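Local coordinates for uncharacterized protein (Parabacteroides merdae ATCC 43184, PDB 5BMT) that is of unknown function but carries an N-terminal domain of a lipoprotein OB family, followed by a larger beta region that is probably immunoglobulin-like, at residues A14-S19 / D49-N54. Residues are numbered along the deposited sequence; the frame is centred on the assembly and turned at random. Where two conformers were deposited one is given.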
ATOM      1  N   ALA A  14       4.940  -6.909   1.597  1.00 10.97           N
ATOM      2  CA  ALA A  14       6.340  -6.632   1.826  1.00 10.35           C
ATOM      3  C   ALA A  14       6.955  -5.918   0.666  1.00 12.02           C
ATOM      4  O   ALA A  14       6.461  -6.021  -0.460  1.00 12.76           O
ATOM      5  CB  ALA A  14       7.080  -7.956   2.016  1.00 11.84           C
ATOM      6  N   ILE A  15       8.051  -5.204   0.936  1.00 11.02           N
ATOM      7  CA  ILE A  15       8.839  -4.582  -0.114  1.00 10.24           C
ATOM      8  C   ILE A  15      10.105  -5.426  -0.332  1.00 12.74           C
ATOM      9  O   ILE A  15      10.802  -5.776   0.637  1.00 12.46           O
ATOM     10  CB  ILE A  15       9.234  -3.131   0.265  1.00 11.84           C
ATOM     11  CG1 ILE A  15       7.979  -2.241   0.470  1.00 12.58           C
ATOM     12  CG2 ILE A  15      10.203  -2.526  -0.826  1.00 13.31           C
ATOM     13  CD1 ILE A  15       8.334  -0.846   1.052  1.00 14.95           C
ATOM     14  N   VAL A  16      10.443  -5.694  -1.598  1.00 11.84           N
ATOM     15  CA  VAL A  16      11.707  -6.350  -1.958  1.00 11.07           C
ATOM     16  C   VAL A  16      12.777  -5.259  -2.037  1.00 14.16           C
ATOM     17  O   VAL A  16      12.530  -4.239  -2.702  1.00 13.58           O
ATOM     18  CB  VAL A  16      11.558  -7.076  -3.334  1.00 13.10           C
ATOM     19  CG1 VAL A  16      12.878  -7.749  -3.766  1.00 14.09           C
ATOM     20  CG2 VAL A  16      10.429  -8.095  -3.285  1.00 13.78           C
ATOM     21  N   ASP A  17      13.942  -5.433  -1.395  1.00 11.68           N
ATOM     22  CA  ASP A  17      14.941  -4.368  -1.467  1.00 11.43           C
ATOM     23  C   ASP A  17      16.304  -4.892  -1.074  1.00 14.89           C
ATOM     24  O   ASP A  17      16.411  -5.969  -0.504  1.00 15.71           O
ATOM     25  CB  ASP A  17      14.528  -3.246  -0.507  1.00 13.02           C
ATOM     26  CG  ASP A  17      15.212  -1.911  -0.631  1.00 16.79           C
ATOM     27  OD1 ASP A  17      16.010  -1.725  -1.591  1.00 15.35           O
ATOM     28  OD2 ASP A  17      14.936  -1.043   0.222  1.00 17.50           O
ATOM     29  N   TYR A  18      17.329  -4.122  -1.394  1.00 12.30           N
ATOM     30  CA  TYR A  18      18.684  -4.434  -0.985  1.00 13.83           C
ATOM     31  C   TYR A  18      18.953  -3.919   0.406  1.00 15.91           C
ATOM     32  O   TYR A  18      18.609  -2.774   0.731  1.00 16.44           O
ATOM     33  CB  TYR A  18      19.684  -3.726  -1.913  1.00 15.45           C
ATOM     34  CG  TYR A  18      19.856  -4.309  -3.285  1.00 14.92           C
ATOM     35  CD1 TYR A  18      20.413  -5.576  -3.462  1.00 17.38           C
ATOM     36  CD2 TYR A  18      19.585  -3.555  -4.416  1.00 16.03           C
ATOM     37  CE1 TYR A  18      20.697  -6.068  -4.731  1.00 18.94           C
ATOM     38  CE2 TYR A  18      19.849  -4.044  -5.692  1.00 17.71           C
ATOM     39  CZ  TYR A  18      20.427  -5.294  -5.842  1.00 21.10           C
ATOM     40  OH  TYR A  18      20.721  -5.773  -7.096  1.00 21.67           O
ATOM     41  N   SER A  19      19.679  -4.716   1.191  1.00 14.15           N
ATOM     42  CA  SER A  19      20.236  -4.256   2.462  1.00 14.29           C
ATOM     43  C   SER A  19      21.439  -3.339   2.167  1.00 17.34           C
ATOM     44  O   SER A  19      21.844  -3.207   1.017  1.00 16.54           O
ATOM     45  CB  SER A  19      20.700  -5.464   3.275  1.00 15.44           C
ATOM     46  OG  SER A  19      21.911  -5.976   2.727  1.00 17.19           O
ATOM     47  N   ASP A  49       9.833  -3.389  -5.540  1.00 12.52           N
ATOM     48  CA  ASP A  49       8.557  -4.061  -5.754  1.00 11.73           C
ATOM     49  C   ASP A  49       7.873  -4.354  -4.445  1.00 13.98           C
ATOM     50  O   ASP A  49       8.517  -4.634  -3.435  1.00 14.06           O
ATOM     51  CB  ASP A  49       8.769  -5.422  -6.454  1.00 12.44           C
ATOM     52  CG  ASP A  49       9.097  -5.361  -7.937  1.00 16.30           C
ATOM     53  OD1 ASP A  49       8.988  -4.271  -8.529  1.00 18.71           O
ATOM     54  OD2 ASP A  49       9.440  -6.418  -8.514  1.00 18.93           O
ATOM     55  N   CYS A  50       6.548  -4.360  -4.483  1.00 12.00           N
ATOM     56  CA  CYS A  50       5.720  -4.795  -3.364  1.00 11.81           C
ATOM     57  C   CYS A  50       5.108  -6.113  -3.716  1.00 12.88           C
ATOM     58  O   CYS A  50       4.710  -6.335  -4.867  1.00 13.27           O
ATOM     59  CB  CYS A  50       4.630  -3.781  -3.071  1.00 12.14           C
ATOM     60  SG  CYS A  50       5.250  -2.246  -2.365  1.00 15.95           S
ATOM     61  N   VAL A  51       5.009  -7.005  -2.731  1.00 11.61           N
ATOM     62  CA  VAL A  51       4.429  -8.329  -2.948  1.00 11.91           C
ATOM     63  C   VAL A  51       3.610  -8.710  -1.736  1.00 13.69           C
ATOM     64  O   VAL A  51       3.774  -8.107  -0.667  1.00 13.08           O
ATOM     65  CB  VAL A  51       5.552  -9.408  -3.186  1.00 14.16           C
ATOM     66  CG1 VAL A  51       6.378  -9.102  -4.444  1.00 13.78           C
ATOM     67  CG2 VAL A  51       6.463  -9.564  -1.946  1.00 14.69           C
ATOM     68  N   LEU A  52       2.745  -9.717  -1.892  1.00 12.04           N
ATOM     69  CA  LEU A  52       2.134 -10.390  -0.759  1.00 12.44           C
ATOM     70  C   LEU A  52       2.993 -11.624  -0.520  1.00 16.15           C
ATOM     71  O   LEU A  52       3.082 -12.501  -1.396  1.00 15.75           O
ATOM     72  CB  LEU A  52       0.660 -10.760  -1.024  1.00 12.95           C
ATOM     73  CG  LEU A  52      -0.002 -11.537   0.127  1.00 17.27           C
ATOM     74  CD1 LEU A  52       0.000 -10.737   1.418  1.00 17.06           C
ATOM     75  CD2 LEU A  52      -1.432 -11.926  -0.246  1.00 20.17           C
ATOM     76  N   ALA A  53       3.677 -11.676   0.619  1.00 13.96           N
ATOM     77  CA  ALA A  53       4.556 -12.806   0.883  1.00 14.64           C
ATOM     78  C   ALA A  53       4.007 -13.715   1.929  1.00 18.28           C
ATOM     79  O   ALA A  53       3.404 -13.242   2.880  1.00 17.97           O
ATOM     80  CB  ALA A  53       5.897 -12.276   1.355  1.00 16.13           C
ATOM     81  N   ASN A  54       4.252 -15.024   1.767  1.00 16.57           N
ATOM     82  CA  ASN A  54       3.898 -15.991   2.798  0.50 16.26           C
ATOM     83  C   ASN A  54       5.218 -16.601   3.255  1.00 19.86           C
ATOM     84  O   ASN A  54       6.065 -16.942   2.432  1.00 21.08           O
ATOM     85  CB  ASN A  54       2.862 -17.023   2.335  0.50 18.30           C
ATOM     86  CG  ASN A  54       3.361 -17.988   1.301  0.50 36.57           C
ATOM     87  OD1 ASN A  54       3.749 -19.120   1.612  0.50 34.60           O
ATOM     88  ND2 ASN A  54       3.372 -17.556   0.059  0.50 26.69           N
TER
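I15 lays its CG1 against the sulfur of C50, with CG1 and SG 3.9 Å apart on one face of a two-stranded antiparallel ladder. Both groups lie beside their own backbone N (chi1 -61° in I15), which brings them together; R119 of strand 118-126 touches both side chains, bringing a residue from the second sheet onto this face. I15 and C50 form a non-hydrogen-bonded pair, their CA atoms 4.5 Å apart, close enough for the unbranched thiol of C50 to rest against the beta-branched chain of I15. A14 and V51 are the hydrogen-bonded pair beside it: A14 N reaches V51 O at 2.8 Å, and V51 N returns to A14 O at 2.9 Å. On their face, the small methyl of A14 sits near V51 CG2, and V16 CG2 packs 4.3 Å from V51 CG1, compact apolar groups suited to a buried layer. A third backbone bond, V16 N to D49 O, is nearly straight (167°), and V16 also pairs with G48. CA-H...O contacts from C50 CA to A14 O and from I15 CA to D49 O supplement the backbone bonds. D49 is buried, yet its carboxylate is satisfied by a salt bridge to K85 and a bond from R46 N. Strands 10-18 and 50-57 are neighbours in the N-terminal mixed five-stranded sheet; segments 14-18 and 50-54 run at 120°, a twisted antiparallel pairing consistent with the coiled, barrel-like sheet of an OB fold.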